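Local coordinates for aminoglycoside N(3)-acetyltransferase III (Serratia marcescens, PDB 7LAO), which transfers an acetyl group from acetyl-CoA to the 3-amino group of 2-deoxystreptamine antibiotics such as gentamicin, conferring resistance to them, at residues I9-V18 and R239-L250. Residues are numbered along the deposited sequence; the frame is centred on the assembly and turned at random.
Sequences ITADLHGLGV and REGIVGRAPSYL
The guanidinium of Arg239 sits over the C-terminal end of helix 6-16, one face on the backbone of Leu16 and Gly17, with Leu16 O 3.5 Å from its plane and offset toward the rim. Gly15 O lies at the edge and takes a weak, bent bond from Arg239 NH2 (2.8 Å), and two waters in the guanidinium plane lead on to His14 O and Glu240 O. Bends at chi2 and chi3 (-84° and -72°) curl the chain back over Leu16 O, which is buried without a polar partner. The helix ends there in a Schellman motif, Gly17 having positive phi.

At the other end, Gly244 N, in the type II' turn of the hairpin, gives a nearly straight bond to Asp12 OD2 (3.0 Å, 172°), entering on the anti side, somewhat out of the carboxylate plane. Ile9 CD1 presses tightly on Gly244 CA (3.5 Å). Between these polar ends, Leu16 pushes CD1 against Gly241 N (3.2 Å) and CD2 toward Val243 CG2, while Val243 CG1 meets Ile9 CG2 (3.8 Å).

Segment 9-16 runs antiparallel to strand 239-243, an edge strand of the mixed sheet, whose hairpin partner 246-252 pairs with 157-161; Leu16 also touches Leu159 there, and Ile9 and Leu13 rest on helix 40-51.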
# COMPACT_ATOMS: atom_id res chain seq x y z
N ILE A 9 12.79 15.30 11.17
CA ILE A 9 11.94 14.60 10.21
C ILE A 9 10.52 15.17 10.20
O ILE A 9 9.91 15.30 9.13
CB ILE A 9 11.92 13.08 10.48
CG1 ILE A 9 13.35 12.47 10.48
CG2 ILE A 9 10.91 12.38 9.47
CD1 ILE A 9 14.17 12.75 9.20
N THR A 10 9.99 15.55 11.37
CA THR A 10 8.68 16.19 11.39
C THR A 10 8.70 17.50 10.62
O THR A 10 7.74 17.80 9.89
CB THR A 10 8.21 16.44 12.83
OG1 THR A 10 8.22 15.22 13.58
CG2 THR A 10 6.78 16.96 12.83
N ALA A 11 9.77 18.30 10.78
CA ALA A 11 9.91 19.54 10.02
C ALA A 11 9.96 19.28 8.52
O ALA A 11 9.26 19.95 7.76
CB ALA A 11 11.14 20.30 10.47
N ASP A 12 10.72 18.26 8.08
CA ASP A 12 10.75 17.95 6.64
C ASP A 12 9.36 17.55 6.11
O ASP A 12 8.96 17.96 5.01
CB ASP A 12 11.75 16.81 6.36
CG ASP A 12 13.22 17.17 6.74
OD1 ASP A 12 13.52 18.38 6.85
OD2 ASP A 12 14.04 16.23 6.89
N LEU A 13 8.62 16.72 6.86
CA LEU A 13 7.27 16.34 6.48
C LEU A 13 6.37 17.56 6.32
O LEU A 13 5.61 17.69 5.35
CB LEU A 13 6.71 15.40 7.56
CG LEU A 13 7.42 14.05 7.55
CD1 LEU A 13 6.94 13.24 8.83
CD2 LEU A 13 7.16 13.28 6.24
N HIS A 14 6.41 18.46 7.30
CA HIS A 14 5.61 19.68 7.19
C HIS A 14 6.01 20.48 5.97
O HIS A 14 5.15 20.97 5.23
CB HIS A 14 5.79 20.51 8.46
CG HIS A 14 4.83 21.64 8.56
ND1 HIS A 14 5.10 22.90 8.07
CD2 HIS A 14 3.56 21.68 9.05
CE1 HIS A 14 4.06 23.68 8.29
NE2 HIS A 14 3.11 22.97 8.88
N GLY A 15 7.31 20.61 5.71
CA GLY A 15 7.74 21.35 4.56
C GLY A 15 7.31 20.69 3.27
O GLY A 15 7.19 21.36 2.24
N LEU A 16 7.06 19.39 3.30
CA LEU A 16 6.62 18.70 2.08
C LEU A 16 5.13 18.84 1.88
O LEU A 16 4.60 18.52 0.79
CB LEU A 16 7.04 17.23 2.15
CG LEU A 16 6.84 16.32 0.96
CD1 LEU A 16 7.74 16.74 -0.26
CD2 LEU A 16 7.08 14.90 1.40
N GLY A 17 4.43 19.33 2.89
CA GLY A 17 3.00 19.56 2.79
C GLY A 17 2.15 18.73 3.73
O GLY A 17 0.93 18.91 3.71
N VAL A 18 2.72 17.84 4.55
CA VAL A 18 1.90 17.09 5.49
C VAL A 18 1.36 18.04 6.55
O VAL A 18 2.08 18.92 7.04
CB VAL A 18 2.72 15.95 6.14
CG1 VAL A 18 1.85 15.13 7.20
CG2 VAL A 18 3.33 15.02 5.06
N ARG A 239 3.88 17.50 -4.59
CA ARG A 239 4.99 18.17 -3.93
C ARG A 239 6.18 17.22 -3.87
O ARG A 239 6.00 16.01 -3.69
CB ARG A 239 4.63 18.59 -2.49
CG ARG A 239 3.47 19.58 -2.38
CD ARG A 239 3.98 21.02 -2.57
NE ARG A 239 4.73 21.40 -1.39
CZ ARG A 239 4.20 21.96 -0.31
NH1 ARG A 239 2.90 22.25 -0.27
NH2 ARG A 239 4.95 22.24 0.74
N GLU A 240 7.37 17.79 -3.96
CA GLU A 240 8.64 17.07 -3.85
C GLU A 240 9.51 17.75 -2.82
O GLU A 240 9.47 18.97 -2.67
CB GLU A 240 9.45 17.05 -5.20
CG GLU A 240 8.64 16.44 -6.39
CD GLU A 240 9.43 16.32 -7.68
OE1 GLU A 240 10.68 16.33 -7.64
OE2 GLU A 240 8.79 16.24 -8.76
N GLY A 241 10.36 16.96 -2.15
CA GLY A 241 11.34 17.55 -1.26
C GLY A 241 12.05 16.41 -0.54
O GLY A 241 11.71 15.24 -0.71
N ILE A 242 13.00 16.79 0.32
CA ILE A 242 13.80 15.79 1.01
C ILE A 242 13.20 15.54 2.38
O ILE A 242 12.85 16.49 3.07
CB ILE A 242 15.27 16.24 1.16
CG1 ILE A 242 15.91 16.46 -0.21
CG2 ILE A 242 16.07 15.21 1.98
CD1 ILE A 242 15.94 15.19 -1.01
N VAL A 243 13.18 14.28 2.81
CA VAL A 243 12.81 13.94 4.18
C VAL A 243 13.92 13.08 4.73
O VAL A 243 14.13 11.97 4.23
CB VAL A 243 11.45 13.23 4.25
CG1 VAL A 243 11.14 12.93 5.71
CG2 VAL A 243 10.36 14.09 3.56
N GLY A 244 14.63 13.58 5.73
CA GLY A 244 15.81 12.86 6.16
C GLY A 244 16.87 13.07 5.09
O GLY A 244 17.23 14.21 4.82
N ARG A 245 17.31 12.01 4.42
CA ARG A 245 18.12 12.16 3.21
C ARG A 245 17.42 11.57 1.98
O ARG A 245 18.08 11.29 0.99
CB ARG A 245 19.49 11.53 3.43
CG ARG A 245 20.22 12.25 4.52
CD ARG A 245 21.45 11.49 5.05
NE ARG A 245 22.25 12.40 5.86
CZ ARG A 245 22.25 12.46 7.19
NH1 ARG A 245 21.50 11.66 7.92
NH2 ARG A 245 23.05 13.34 7.80
N ALA A 246 16.08 11.35 2.04
CA ALA A 246 15.42 10.65 0.94
C ALA A 246 14.67 11.63 0.06
O ALA A 246 13.82 12.37 0.59
CB ALA A 246 14.45 9.59 1.45
N PRO A 247 14.88 11.62 -1.27
CA PRO A 247 13.94 12.31 -2.18
C PRO A 247 12.52 11.80 -1.97
O PRO A 247 12.28 10.58 -1.93
CB PRO A 247 14.44 11.94 -3.58
CG PRO A 247 15.31 10.73 -3.37
CD PRO A 247 15.94 10.91 -2.01
N SER A 248 11.58 12.71 -1.84
CA SER A 248 10.27 12.29 -1.39
C SER A 248 9.18 12.99 -2.19
O SER A 248 9.40 14.06 -2.77
CB SER A 248 10.09 12.53 0.12
OG SER A 248 10.94 11.65 0.87
N TYR A 249 8.00 12.34 -2.24
CA TYR A 249 6.84 12.85 -2.98
C TYR A 249 5.62 12.83 -2.09
O TYR A 249 5.44 11.91 -1.27
CB TYR A 249 6.49 11.99 -4.19
CG TYR A 249 7.53 11.93 -5.28
CD1 TYR A 249 8.68 11.16 -5.13
CD2 TYR A 249 7.33 12.63 -6.48
CE1 TYR A 249 9.63 11.10 -6.15
CE2 TYR A 249 8.27 12.57 -7.49
CZ TYR A 249 9.41 11.81 -7.34
OH TYR A 249 10.34 11.76 -8.33
N LEU A 250 4.75 13.82 -2.27
CA LEU A 250 3.45 13.80 -1.63
C LEU A 250 2.39 14.08 -2.72
O LEU A 250 2.43 15.13 -3.39
CB LEU A 250 3.36 14.80 -0.45
CG LEU A 250 2.02 14.81 0.34
CD1 LEU A 250 1.72 13.51 1.10
CD2 LEU A 250 1.94 16.04 1.28
O HOH W 1 10.73 18.29 2.81
O HOH W 2 16.74 16.50 5.64
O HOH W 3 4.69 23.33 3.41
O HOH W 4 7.85 20.76 -0.99